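Local atomic coordinates of membrane lipoprotein family protein (Aeropyrum pernix, PDB entry 4PEV), a protein that binds adenosine and probably serves as the solute-binding component of an ABC transporter for nucleoside uptake. Residues T227-P233 and V254-T258; M262-V266 and F277-Q281; V57-V61 and G119-Q123; F201-L206 and M222-Y226. All blocks are in the same frame, centred on the assembly; numbering follows the deposited sequence.

Interaction 1 of 4, residues T227-P233 and V254-T258. With ADN (adenosine), chain F.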
loop_
_atom_site.group_PDB
_atom_site.type_symbol
_atom_site.label_atom_id
_atom_site.label_comp_id
_atom_site.label_asym_id
_atom_site.label_seq_id
_atom_site.Cartn_x
_atom_site.Cartn_y
_atom_site.Cartn_z
ATOM N N THR C 227 -0.809 12.202 -8.095
ATOM C CA THR C 227 -1.284 12.199 -9.475
ATOM C C THR C 227 -2.785 12.429 -9.516
ATOM O O THR C 227 -3.310 12.932 -10.505
ATOM C CB THR C 227 -1.050 10.849 -10.162
ATOM O OG1 THR C 227 -1.836 9.844 -9.503
ATOM C CG2 THR C 227 0.420 10.480 -10.141
ATOM N N GLY C 228 -3.473 12.018 -8.461
ATOM C CA GLY C 228 -4.904 12.251 -8.339
ATOM C C GLY C 228 -5.756 11.080 -8.790
ATOM O O GLY C 228 -6.980 11.093 -8.637
ATOM N N ARG C 229 -5.121 10.062 -9.351
ATOM C CA ARG C 229 -5.847 8.918 -9.859
ATOM C C ARG C 229 -5.166 7.649 -9.355
ATOM O O ARG C 229 -3.984 7.668 -9.025
ATOM C CB ARG C 229 -5.937 9.029 -11.391
ATOM C CG ARG C 229 -6.946 10.109 -11.824
ATOM C CD ARG C 229 -6.975 10.495 -13.307
ATOM N NE ARG C 229 -7.199 9.357 -14.207
ATOM C CZ ARG C 229 -8.348 8.688 -14.347
ATOM N NH1 ARG C 229 -9.427 9.024 -13.652
ATOM N NH2 ARG C 229 -8.423 7.664 -15.195
ATOM N N PHE C 230 -5.933 6.572 -9.224
ATOM C CA PHE C 230 -5.388 5.249 -8.869
ATOM C C PHE C 230 -5.374 4.283 -10.047
ATOM O O PHE C 230 -4.866 3.178 -9.931
ATOM C CB PHE C 230 -6.222 4.609 -7.781
ATOM C CG PHE C 230 -5.907 5.099 -6.410
ATOM C CD1 PHE C 230 -4.648 4.904 -5.867
ATOM C CD2 PHE C 230 -6.887 5.717 -5.631
ATOM C CE1 PHE C 230 -4.358 5.338 -4.583
ATOM C CE2 PHE C 230 -6.598 6.156 -4.355
ATOM C CZ PHE C 230 -5.334 5.963 -3.828
ATOM N N ASP C 231 -5.904 4.714 -11.183
ATOM C CA ASP C 231 -6.101 3.839 -12.334
ATOM C C ASP C 231 -5.526 4.415 -13.646
ATOM O O ASP C 231 -6.030 4.105 -14.710
ATOM C CB ASP C 231 -7.601 3.601 -12.498
ATOM C CG ASP C 231 -8.388 4.904 -12.747
ATOM O OD1 ASP C 231 -7.894 6.021 -12.444
ATOM O OD2 ASP C 231 -9.526 4.797 -13.245
ATOM N N ASP C 232 -4.485 5.243 -13.580
ATOM C CA ASP C 232 -3.928 5.852 -14.783
ATOM C C ASP C 232 -2.405 5.591 -14.913
ATOM O O ASP C 232 -1.594 6.454 -14.605
ATOM C CB ASP C 232 -4.259 7.353 -14.790
ATOM C CG ASP C 232 -4.098 8.003 -16.177
ATOM O OD1 ASP C 232 -3.407 7.432 -17.058
ATOM O OD2 ASP C 232 -4.655 9.107 -16.381
ATOM N N PRO C 233 -2.019 4.396 -15.377
ATOM C CA PRO C 233 -0.604 4.070 -15.614
ATOM C C PRO C 233 0.188 5.068 -16.478
ATOM O O PRO C 233 1.361 5.282 -16.243
ATOM C CB PRO C 233 -0.671 2.716 -16.331
ATOM C CG PRO C 233 -1.943 2.099 -15.879
ATOM C CD PRO C 233 -2.891 3.217 -15.527
ATOM N N VAL C 254 2.940 4.451 -4.482
ATOM C CA VAL C 254 1.801 4.548 -3.571
ATOM C C VAL C 254 0.514 4.957 -4.318
ATOM O O VAL C 254 -0.278 5.761 -3.830
ATOM C CB VAL C 254 2.080 5.536 -2.411
ATOM C CG1 VAL C 254 1.192 5.205 -1.222
ATOM C CG2 VAL C 254 3.538 5.493 -1.978
ATOM N N ALA C 255 0.272 4.335 -5.466
ATOM C CA ALA C 255 -0.782 4.782 -6.372
ATOM C C ALA C 255 -1.554 3.661 -7.085
ATOM O O ALA C 255 -2.071 3.869 -8.185
ATOM C CB ALA C 255 -0.168 5.724 -7.395
ATOM N N GLY C 256 -1.665 2.490 -6.466
ATOM C CA GLY C 256 -2.293 1.342 -7.131
ATOM C C GLY C 256 -1.774 1.099 -8.552
ATOM O O GLY C 256 -0.564 1.090 -8.812
ATOM N N LEU C 257 -2.698 0.934 -9.483
ATOM C CA LEU C 257 -2.346 0.659 -10.859
ATOM C C LEU C 257 -1.487 1.779 -11.441
ATOM O O LEU C 257 -0.619 1.527 -12.287
ATOM C CB LEU C 257 -3.624 0.490 -11.706
ATOM C CG LEU C 257 -3.433 0.303 -13.220
ATOM C CD1 LEU C 257 -2.519 -0.882 -13.527
ATOM C CD2 LEU C 257 -4.760 0.151 -13.933
ATOM N N THR C 258 -1.749 3.008 -11.003
ATOM C CA THR C 258 -1.058 4.168 -11.539
ATOM C C THR C 258 0.447 3.984 -11.504
ATOM O O THR C 258 1.129 4.311 -12.463
ATOM C CB THR C 258 -1.417 5.475 -10.788
ATOM O OG1 THR C 258 -2.841 5.633 -10.726
ATOM C CG2 THR C 258 -0.815 6.697 -11.487
HETATM O "O5'" ADN F . -1.291 1.569 -3.922
HETATM C "C5'" ADN F . -1.033 2.380 -2.759
HETATM C "C4'" ADN F . -2.240 2.631 -1.850
HETATM O "O4'" ADN F . -3.250 3.407 -2.500
HETATM C "C3'" ADN F . -2.989 1.406 -1.333
HETATM O "O3'" ADN F . -2.326 0.791 -0.223
HETATM C "C2'" ADN F . -4.354 1.990 -0.984
HETATM O "O2'" ADN F . -4.388 2.616 0.306
HETATM C "C1'" ADN F . -4.550 3.034 -2.052
HETATM N N9 ADN F . -5.296 2.488 -3.202
HETATM C C8 ADN F . -4.811 1.729 -4.213
HETATM N N7 ADN F . -5.786 1.420 -5.109
HETATM C C5 ADN F . -6.916 2.006 -4.660
HETATM C C6 ADN F . -8.326 2.099 -5.094
HETATM N N6 ADN F . -8.722 1.481 -6.223
HETATM N N1 ADN F . -9.195 2.803 -4.327
HETATM C C2 ADN F . -8.818 3.419 -3.186
HETATM N N3 ADN F . -7.559 3.376 -2.730
HETATM C C4 ADN F . -6.588 2.700 -3.402
#

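Interaction 2 of 4, residues M262-V266 and F277-Q281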
loop_
_atom_site.group_PDB
_atom_site.type_symbol
_atom_site.label_atom_id
_atom_site.label_comp_id
_atom_site.label_asym_id
_atom_site.label_seq_id
_atom_site.Cartn_x
_atom_site.Cartn_y
_atom_site.Cartn_z
HETATM N N MSE C 262 4.921 4.095 -13.199
HETATM C CA MSE C 262 6.144 4.469 -12.515
HETATM C C MSE C 262 7.209 3.423 -12.732
HETATM O O MSE C 262 8.329 3.754 -13.089
HETATM C CB MSE C 262 5.836 4.625 -11.032
HETATM C CG MSE C 262 6.993 5.223 -10.260
HETATM SE SE MSE C 262 6.726 4.796 -8.358
HETATM C CE MSE C 262 7.273 2.896 -8.329
ATOM N N PHE C 263 6.859 2.155 -12.518
ATOM C CA PHE C 263 7.786 1.044 -12.705
ATOM C C PHE C 263 8.373 1.072 -14.092
ATOM O O PHE C 263 9.576 0.861 -14.269
ATOM C CB PHE C 263 7.093 -0.303 -12.566
ATOM C CG PHE C 263 6.694 -0.666 -11.169
ATOM C CD1 PHE C 263 7.371 -0.174 -10.064
ATOM C CD2 PHE C 263 5.662 -1.579 -10.966
ATOM C CE1 PHE C 263 6.989 -0.552 -8.784
ATOM C CE2 PHE C 263 5.287 -1.971 -9.693
ATOM C CZ PHE C 263 5.945 -1.453 -8.599
ATOM N N ASN C 264 7.522 1.314 -15.079
ATOM C CA ASN C 264 7.983 1.333 -16.453
ATOM C C ASN C 264 8.900 2.502 -16.751
ATOM O O ASN C 264 9.789 2.376 -17.562
ATOM C CB ASN C 264 6.808 1.282 -17.411
ATOM C CG ASN C 264 6.055 -0.027 -17.318
ATOM O OD1 ASN C 264 6.627 -1.083 -17.064
ATOM N ND2 ASN C 264 4.761 0.040 -17.526
ATOM N N ALA C 265 8.710 3.621 -16.069
ATOM C CA ALA C 265 9.569 4.782 -16.249
ATOM C C ALA C 265 10.990 4.529 -15.724
ATOM O O ALA C 265 11.984 4.973 -16.337
ATOM C CB ALA C 265 8.956 5.988 -15.557
ATOM N N VAL C 266 11.070 3.816 -14.598
ATOM C CA VAL C 266 12.345 3.476 -13.962
ATOM C C VAL C 266 13.080 2.409 -14.787
ATOM O O VAL C 266 14.311 2.399 -14.826
ATOM C CB VAL C 266 12.137 3.022 -12.481
ATOM C CG1 VAL C 266 13.447 2.624 -11.805
ATOM C CG2 VAL C 266 11.451 4.116 -11.680
ATOM N N PHE C 277 15.882 2.963 -8.704
ATOM C CA PHE C 277 15.168 1.806 -8.177
ATOM C C PHE C 277 13.734 2.142 -7.804
ATOM O O PHE C 277 13.435 3.276 -7.447
ATOM C CB PHE C 277 15.892 1.267 -6.947
ATOM C CG PHE C 277 17.264 0.745 -7.238
ATOM C CD1 PHE C 277 17.440 -0.546 -7.711
ATOM C CD2 PHE C 277 18.383 1.543 -7.038
ATOM C CE1 PHE C 277 18.713 -1.025 -7.988
ATOM C CE2 PHE C 277 19.656 1.068 -7.312
ATOM C CZ PHE C 277 19.818 -0.217 -7.786
ATOM N N SER C 278 12.857 1.145 -7.887
ATOM C CA SER C 278 11.465 1.311 -7.530
ATOM C C SER C 278 11.185 0.526 -6.254
ATOM O O SER C 278 11.901 -0.418 -5.918
ATOM C CB SER C 278 10.555 0.814 -8.660
ATOM O OG SER C 278 10.693 1.581 -9.849
ATOM N N ILE C 279 10.132 0.924 -5.552
ATOM C CA ILE C 279 9.668 0.240 -4.352
ATOM C C ILE C 279 8.161 -0.073 -4.441
ATOM O O ILE C 279 7.335 0.831 -4.590
ATOM C CB ILE C 279 9.961 1.084 -3.100
ATOM C CG1 ILE C 279 11.462 1.450 -3.078
ATOM C CG2 ILE C 279 9.496 0.346 -1.841
ATOM C CD1 ILE C 279 11.941 2.209 -1.848
ATOM N N GLY C 280 7.824 -1.362 -4.343
ATOM C CA GLY C 280 6.453 -1.835 -4.500
ATOM C C GLY C 280 5.594 -1.589 -3.283
ATOM O O GLY C 280 6.106 -1.346 -2.194
ATOM N N GLN C 281 4.282 -1.638 -3.467
ATOM C CA GLN C 281 3.362 -1.477 -2.349
ATOM C C GLN C 281 2.157 -2.399 -2.484
ATOM O O GLN C 281 1.681 -2.649 -3.596
ATOM C CB GLN C 281 2.914 -0.012 -2.210
ATOM C CG GLN C 281 2.004 0.306 -1.025
ATOM C CD GLN C 281 2.548 -0.163 0.326
ATOM O OE1 GLN C 281 3.729 0.035 0.661
ATOM N NE2 GLN C 281 1.676 -0.788 1.119
HETATM O O HOH W 1 10.666 -0.527 -11.780
#

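Interaction 3 of 4, residues V57-V61 and G119-Q123. With ADN (adenosine), chain F.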
loop_
_atom_site.group_PDB
_atom_site.type_symbol
_atom_site.label_atom_id
_atom_site.label_comp_id
_atom_site.label_asym_id
_atom_site.label_seq_id
_atom_site.Cartn_x
_atom_site.Cartn_y
_atom_site.Cartn_z
ATOM N N VAL C 57 -17.860 -8.463 -3.316
ATOM C CA VAL C 57 -16.671 -7.644 -3.182
ATOM C C VAL C 57 -16.818 -6.510 -4.154
ATOM O O VAL C 57 -16.967 -6.714 -5.368
ATOM C CB VAL C 57 -15.386 -8.402 -3.497
ATOM C CG1 VAL C 57 -14.185 -7.457 -3.376
ATOM C CG2 VAL C 57 -15.235 -9.595 -2.559
ATOM N N LEU C 58 -16.763 -5.310 -3.606
ATOM C CA LEU C 58 -17.220 -4.135 -4.287
ATOM C C LEU C 58 -16.028 -3.192 -4.313
ATOM O O LEU C 58 -15.648 -2.622 -3.294
ATOM C CB LEU C 58 -18.427 -3.584 -3.521
ATOM C CG LEU C 58 -19.500 -2.688 -4.150
ATOM C CD1 LEU C 58 -19.702 -2.898 -5.643
ATOM C CD2 LEU C 58 -20.811 -2.867 -3.407
ATOM N N PHE C 59 -15.401 -3.090 -5.478
ATOM C CA PHE C 59 -14.231 -2.268 -5.640
ATOM C C PHE C 59 -14.584 -0.800 -5.746
ATOM O O PHE C 59 -15.721 -0.397 -6.002
ATOM C CB PHE C 59 -13.405 -2.702 -6.859
ATOM C CG PHE C 59 -12.829 -4.093 -6.737
ATOM C CD1 PHE C 59 -11.873 -4.386 -5.759
ATOM C CD2 PHE C 59 -13.250 -5.113 -7.589
ATOM C CE1 PHE C 59 -11.350 -5.677 -5.635
ATOM C CE2 PHE C 59 -12.726 -6.396 -7.481
ATOM C CZ PHE C 59 -11.776 -6.681 -6.503
ATOM N N ASP C 60 -13.554 -0.004 -5.540
ATOM C CA ASP C 60 -13.662 1.427 -5.476
ATOM C C ASP C 60 -13.615 1.940 -6.893
ATOM O O ASP C 60 -14.618 2.316 -7.466
ATOM C CB ASP C 60 -12.458 1.974 -4.684
ATOM C CG ASP C 60 -12.829 3.053 -3.774
ATOM O OD1 ASP C 60 -14.027 3.383 -3.763
ATOM O OD2 ASP C 60 -11.946 3.554 -3.059
ATOM N N VAL C 61 -12.422 1.893 -7.463
ATOM C CA VAL C 61 -12.113 2.612 -8.671
ATOM C C VAL C 61 -11.779 1.592 -9.746
ATOM O O VAL C 61 -12.475 1.490 -10.758
ATOM C CB VAL C 61 -10.902 3.541 -8.435
ATOM C CG1 VAL C 61 -10.469 4.214 -9.729
ATOM C CG2 VAL C 61 -11.224 4.568 -7.356
ATOM N N GLY C 119 -11.891 0.052 -0.326
ATOM C CA GLY C 119 -11.303 1.352 -0.553
ATOM C C GLY C 119 -11.970 2.442 0.254
ATOM O O GLY C 119 -13.170 2.390 0.535
ATOM N N PHE C 120 -11.170 3.431 0.619
ATOM C CA PHE C 120 -11.631 4.584 1.356
ATOM C C PHE C 120 -12.851 5.278 0.757
ATOM O O PHE C 120 -13.703 5.738 1.510
ATOM C CB PHE C 120 -10.487 5.603 1.484
ATOM C CG PHE C 120 -10.925 6.919 2.031
ATOM C CD1 PHE C 120 -11.161 7.069 3.400
ATOM C CD2 PHE C 120 -11.158 7.993 1.181
ATOM C CE1 PHE C 120 -11.600 8.276 3.908
ATOM C CE2 PHE C 120 -11.599 9.200 1.680
ATOM C CZ PHE C 120 -11.817 9.342 3.045
ATOM N N LEU C 121 -12.944 5.382 -0.572
ATOM C CA LEU C 121 -14.024 6.166 -1.186
ATOM C C LEU C 121 -15.435 5.652 -0.887
ATOM O O LEU C 121 -16.421 6.369 -1.113
ATOM C CB LEU C 121 -13.853 6.276 -2.696
ATOM C CG LEU C 121 -12.567 6.882 -3.274
ATOM C CD1 LEU C 121 -12.699 6.982 -4.791
ATOM C CD2 LEU C 121 -12.268 8.252 -2.676
ATOM N N TRP C 122 -15.526 4.422 -0.386
ATOM C CA TRP C 122 -16.788 3.831 0.070
ATOM C C TRP C 122 -17.287 4.350 1.426
ATOM O O TRP C 122 -18.408 4.064 1.824
ATOM C CB TRP C 122 -16.625 2.309 0.177
ATOM C CG TRP C 122 -16.668 1.610 -1.131
ATOM C CD1 TRP C 122 -15.669 0.894 -1.710
ATOM C CD2 TRP C 122 -17.778 1.560 -2.033
ATOM N NE1 TRP C 122 -16.086 0.406 -2.922
ATOM C CE2 TRP C 122 -17.379 0.794 -3.142
ATOM C CE3 TRP C 122 -19.080 2.084 -2.002
ATOM C CZ2 TRP C 122 -18.222 0.539 -4.212
ATOM C CZ3 TRP C 122 -19.928 1.822 -3.063
ATOM C CH2 TRP C 122 -19.496 1.062 -4.156
ATOM N N GLN C 123 -16.454 5.099 2.133
ATOM C CA GLN C 123 -16.768 5.529 3.486
ATOM C C GLN C 123 -17.941 6.489 3.535
ATOM O O GLN C 123 -18.803 6.361 4.379
ATOM C CB GLN C 123 -15.565 6.204 4.106
ATOM C CG GLN C 123 -15.633 6.277 5.603
ATOM C CD GLN C 123 -14.626 7.251 6.144
ATOM O OE1 GLN C 123 -13.442 6.937 6.292
ATOM N NE2 GLN C 123 -15.086 8.451 6.427
HETATM O "O5'" ADN F . -1.291 1.569 -3.922
HETATM C "C5'" ADN F . -1.033 2.380 -2.759
HETATM C "C4'" ADN F . -2.240 2.631 -1.850
HETATM O "O4'" ADN F . -3.250 3.407 -2.500
HETATM C "C3'" ADN F . -2.989 1.406 -1.333
HETATM O "O3'" ADN F . -2.326 0.791 -0.223
HETATM C "C2'" ADN F . -4.354 1.990 -0.984
HETATM O "O2'" ADN F . -4.388 2.616 0.306
HETATM C "C1'" ADN F . -4.550 3.034 -2.052
HETATM N N9 ADN F . -5.296 2.488 -3.202
HETATM C C8 ADN F . -4.811 1.729 -4.213
HETATM N N7 ADN F . -5.786 1.420 -5.109
HETATM C C5 ADN F . -6.916 2.006 -4.660
HETATM C C6 ADN F . -8.326 2.099 -5.094
HETATM N N6 ADN F . -8.722 1.481 -6.223
HETATM N N1 ADN F . -9.195 2.803 -4.327
HETATM C C2 ADN F . -8.818 3.419 -3.186
HETATM N N3 ADN F . -7.559 3.376 -2.730
HETATM C C4 ADN F . -6.588 2.700 -3.402
#

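Interaction 4 of 4, residues F201-L206 and M222-Y226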
loop_
_atom_site.group_PDB
_atom_site.type_symbol
_atom_site.label_atom_id
_atom_site.label_comp_id
_atom_site.label_asym_id
_atom_site.label_seq_id
_atom_site.Cartn_x
_atom_site.Cartn_y
_atom_site.Cartn_z
ATOM N N PHE C 201 0.672 7.237 4.562
ATOM C CA PHE C 201 1.855 6.833 3.795
ATOM C C PHE C 201 2.824 7.998 3.761
ATOM O O PHE C 201 3.971 7.854 4.160
ATOM C CB PHE C 201 1.515 6.413 2.344
ATOM C CG PHE C 201 1.036 4.984 2.206
ATOM C CD1 PHE C 201 1.921 3.925 2.312
ATOM C CD2 PHE C 201 -0.305 4.697 1.947
ATOM C CE1 PHE C 201 1.481 2.610 2.167
ATOM C CE2 PHE C 201 -0.747 3.388 1.811
ATOM C CZ PHE C 201 0.146 2.343 1.916
ATOM N N HIS C 202 2.343 9.150 3.292
ATOM C CA HIS C 202 3.188 10.325 3.126
ATOM C C HIS C 202 3.910 10.628 4.422
ATOM O O HIS C 202 5.138 10.636 4.463
ATOM C CB HIS C 202 2.379 11.540 2.681
ATOM C CG HIS C 202 3.223 12.717 2.309
ATOM N ND1 HIS C 202 2.683 13.916 1.906
ATOM C CD2 HIS C 202 4.568 12.884 2.281
ATOM C CE1 HIS C 202 3.657 14.770 1.632
ATOM N NE2 HIS C 202 4.810 14.171 1.859
ATOM N N ILE C 203 3.157 10.853 5.485
ATOM C CA ILE C 203 3.746 11.135 6.790
ATOM C C ILE C 203 4.792 10.104 7.193
ATOM O O ILE C 203 5.843 10.466 7.685
ATOM C CB ILE C 203 2.657 11.198 7.882
ATOM C CG1 ILE C 203 1.898 12.519 7.774
ATOM C CG2 ILE C 203 3.254 11.020 9.276
ATOM C CD1 ILE C 203 0.636 12.546 8.603
ATOM N N GLY C 204 4.500 8.829 7.012
ATOM C CA GLY C 204 5.425 7.786 7.436
ATOM C C GLY C 204 6.677 7.745 6.585
ATOM O O GLY C 204 7.763 7.459 7.078
ATOM N N TYR C 205 6.520 8.038 5.301
ATOM C CA TYR C 205 7.612 7.959 4.357
ATOM C C TYR C 205 8.595 9.085 4.617
ATOM O O TYR C 205 9.792 8.849 4.668
ATOM C CB TYR C 205 7.065 8.000 2.922
ATOM C CG TYR C 205 8.091 7.810 1.820
ATOM C CD1 TYR C 205 8.931 6.691 1.794
ATOM C CD2 TYR C 205 8.207 8.737 0.784
ATOM C CE1 TYR C 205 9.862 6.506 0.774
ATOM C CE2 TYR C 205 9.133 8.557 -0.242
ATOM C CZ TYR C 205 9.954 7.441 -0.239
ATOM O OH TYR C 205 10.870 7.286 -1.248
ATOM N N LEU C 206 8.083 10.299 4.778
ATOM C CA LEU C 206 8.908 11.461 5.118
ATOM C C LEU C 206 9.554 11.299 6.481
ATOM O O LEU C 206 10.735 11.592 6.666
ATOM C CB LEU C 206 8.059 12.727 5.141
ATOM C CG LEU C 206 8.763 14.069 5.357
ATOM C CD1 LEU C 206 9.916 14.322 4.391
ATOM C CD2 LEU C 206 7.731 15.177 5.237
HETATM N N MSE C 222 13.215 14.486 -0.435
HETATM C CA MSE C 222 12.096 13.621 -0.808
HETATM C C MSE C 222 11.032 14.409 -1.524
HETATM O O MSE C 222 10.625 15.475 -1.084
HETATM C CB MSE C 222 11.484 12.923 0.404
HETATM C CG MSE C 222 10.630 11.717 -0.014
HETATM SE SE MSE C 222 8.702 12.136 -0.307
HETATM C CE MSE C 222 8.169 12.327 1.583
ATOM N N VAL C 223 10.574 13.865 -2.645
ATOM C CA VAL C 223 9.575 14.512 -3.478
ATOM C C VAL C 223 8.375 13.606 -3.593
ATOM O O VAL C 223 8.476 12.474 -4.075
ATOM C CB VAL C 223 10.116 14.800 -4.881
ATOM C CG1 VAL C 223 9.017 15.382 -5.777
ATOM C CG2 VAL C 223 11.325 15.731 -4.770
ATOM N N TRP C 224 7.239 14.120 -3.145
ATOM C CA TRP C 224 5.999 13.379 -3.121
ATOM C C TRP C 224 5.027 14.037 -4.078
ATOM O O TRP C 224 4.743 15.216 -3.940
ATOM C CB TRP C 224 5.440 13.408 -1.719
ATOM C CG TRP C 224 4.163 12.720 -1.574
ATOM C CD1 TRP C 224 2.932 13.194 -1.913
ATOM C CD2 TRP C 224 3.958 11.424 -1.021
ATOM N NE1 TRP C 224 1.968 12.276 -1.589
ATOM C CE2 TRP C 224 2.570 11.176 -1.043
ATOM C CE3 TRP C 224 4.815 10.446 -0.513
ATOM C CZ2 TRP C 224 2.013 9.983 -0.581
ATOM C CZ3 TRP C 224 4.263 9.265 -0.047
ATOM C CH2 TRP C 224 2.869 9.045 -0.083
ATOM N N THR C 225 4.527 13.271 -5.043
ATOM C CA THR C 225 3.567 13.764 -6.021
ATOM C C THR C 225 2.254 12.972 -6.029
ATOM O O THR C 225 2.228 11.771 -6.358
ATOM C CB THR C 225 4.171 13.735 -7.433
ATOM O OG1 THR C 225 5.475 14.319 -7.390
ATOM C CG2 THR C 225 3.287 14.509 -8.422
ATOM N N TYR C 226 1.166 13.655 -5.668
ATOM C CA TYR C 226 -0.175 13.168 -5.957
ATOM C C TYR C 226 -0.454 13.312 -7.451
ATOM O O TYR C 226 -0.316 14.395 -8.002
ATOM C CB TYR C 226 -1.207 13.947 -5.169
ATOM C CG TYR C 226 -1.206 13.606 -3.708
ATOM C CD1 TYR C 226 -1.578 12.326 -3.271
ATOM C CD2 TYR C 226 -0.836 14.547 -2.755
ATOM C CE1 TYR C 226 -1.589 12.001 -1.927
ATOM C CE2 TYR C 226 -0.836 14.237 -1.413
ATOM C CZ TYR C 226 -1.210 12.967 -0.995
ATOM O OH TYR C 226 -1.207 12.667 0.357
#

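Interaction 1 of 4, residues T227-P233 and V254-T258
Thr258 OG1 holds two backbone groups of the loop 227-233. It donates to Arg229 O at 2.9 Å, approaching steeply above the plane of the carbonyl. It also accepts a weak but nearly straight bond, with Asp232 N 3.3 Å from Thr258 OG1. A chi1 of -52° puts this hydroxyl beside the threonine's own nitrogen. The other branch, Thr258 CG2, meets Thr227 OG1 tip to tip at 3.9 Å. That second hydroxyl bonds to Ala191 O and accepts from Arg229 N in an ST turn. Thr258 N adds a weak bond to Phe230 O. Both segments lie largely in loops that follow parallel strands of one sheet, the place where proteins of the periplasmic-binding clan bind ligand between two lobes. Here the ligand is adenosine. The Phe230 ring lies flat under the purine, with adenosine C4 3.4 Å above the centre of the ring, while Ala255 C sits at the ring's edge. Gly256 N donates to adenosine O5' at 2.7 Å from within the type II' turn Ala255-Thr258. A side chain on Gly256 would run into N7 of the base. Pro233 CG packs on Leu257 CG at 3.5 Å. Asp231 OD1 lies over one face of the Arg229 guanidinium, a salt bridge of charges alone. Arg229 NE makes a weak, charged bond to Asp232 OD2. Asp232 OD1 caps Leu235 N of helix 233-245.

Interaction 2 of 4, residues M262-V266 and F277-Q281
Ser278 points from its strand toward the helix, where Met262, Phe263 and Val266 surround it. Its CB faces the edge of the Phe263 ring, with Phe263 CD1 3.6 Å from Ser278 CB. The same ring edge continues along the strand, where Phe263 CZ is 4.1 Å from Gly280 CA. Gly280 brings no side chain, and the ring tip rests against its backbone. Val266 meets the serine from the other end of the segment, its CG2 lying 3.2 Å from Ser278 OG. Its CG1 branch turns to the strand backbone, 4.0 Å from Phe277 N. Met262, a selenomethionine, starts out extended and bends at chi3 (77°), which brings its CE to 3.9 Å from Ser278 CB. No direct hydrogen bond links the two segments. A water fills that role: it donates to Phe263 O at 3.1 Å and bonds to Ser278 OG at 2.9 Å. The buried hydroxyl thus has a polar partner amid apolar neighbours. Further out, the Phe263 ring is met edge-to-face by His259 and touches Ile293. Met262 and Val266 both rest on Phe251. On the far side of the sheet, Phe277 and Ile279 point away from this helix and pack on helix 159-181. The segments 262-266 and 277-281 run nearly antiparallel, at 159°, their axes 8.3 Å apart at closest. This is the return leg of a beta-alpha-beta crossover, strand 248-254, helix 258-271 and strand 277-282, in the parallel part of a Rossmann-like lobe.

Interaction 3 of 4, residues V57-V61 and G119-Q123
The Trp122 indole carries Asp60 OD1 over one face and has Phe59 O at its edge, near the ring plane. The carboxylate of Asp60 is turned only 19° from the indole plane, so the two flat groups lie almost parallel as their side chains slide past each other. Asp60 OD1 is 3.6 Å from Trp122 CD1. Trp122 NE1 lies close to two backbone oxygens, 3.1 Å from Leu58 O and 3.2 Å from Phe59 O. The six-membered part of the indole crosses Leu58 at about a right angle, with Leu58 CG 3.5 Å from Trp122 CZ2. The other carboxylate oxygen is held by the backbone: Leu121 N donates to Asp60 OD2 at 3.2 Å, on the syn lone pair. Leu121 CB and CG also lie against the carboxylate, and Leu121 CD1 touches Val61 CG2 at 3.8 Å. Gly119 leaves room for the acid, since a CB there would collide with OD2. Asp60 binds adenosine, and its OD2 is 3.1 Å from adenosine N1. Val61 CB lies 3.7 Å from adenosine N6. The contact therefore forms the purine end of the pocket. A valine in place of Trp122 would take the indole from beside Asp60 OD1; this would probably open a gap next to Leu58 and leave the carboxylate less firmly flanked. Around this contact, Trp122 packs on Met99 and Leu103 of helix 99-108 and on Leu117. Leu58 pairs through its backbone with Val116 and Val118, in the parallel sheet where strand 54-59 runs between strands 87-91 and 114-118.

Interaction 4 of 4, residues F201-L206 and M222-Y226
Trp224 reaches from its strand across the side chain of His202. Its CB sits over the imidazole, 4.1 Å from the centroid of the His202 ring, as a CH-pi contact. With chi1 at 178°, the indole extends on toward the helix. Its five-membered ring stacks face to face on the His202 ring, with centroids 3.8 Å apart and planes at 7°. Trp224 NE1 lies over the Tyr226 ring face, offset toward its rim. Beyond it, the six-membered ring receives His202 CB over its face, 3.6 Å from the ring centroid. At the rim, Trp224 CE3 meets Tyr205 CD2 at 4.0 Å, and Trp224 CH2 at the tip meets Phe201 CB at 3.8 Å. Phe201 also lines the adenosine pocket. With an alanine in place of Trp224, the imidazole would lose its stacking partner and a gap is likely to open between Phe201 and Tyr205. Met222, a selenomethionine two residues earlier, points to the same helix. Its SE makes an oblique Met-aromatic contact with Tyr205, and its CE reaches Leu206 CB at 3.6 Å. His202 ND1 and Tyr226 OH both bond to Tyr404 OH. Helix and strand belong to the beta-alpha-beta unit of strand 186-191, helix 196-214 and edge strand 222-226, with helix 401-412 packed against His202 and Leu206.

How the interactions relate
From the N terminus, interaction 3 closes first, joining strand 54-59 to the turn after strand 114-118 in one lobe. The chain then enters the other lobe. Interaction 4 closes the short loop from helix 196-214 to strand 222-226. Interaction 1 starts at the next residue and joins the loops that follow strands 222-226 and 248-254. Interaction 2 follows within helix 258-271 and strand 277-282. All four are in series; none nests or crosses. Adenosine lies between interactions 1 and 3, which also touch directly through Asp231 and Val61. Phe201 of interaction 4 packs on Val254 of interaction 1 and on Gln281 of interaction 2. Interactions 2 and 4 reach the same mixed sheet.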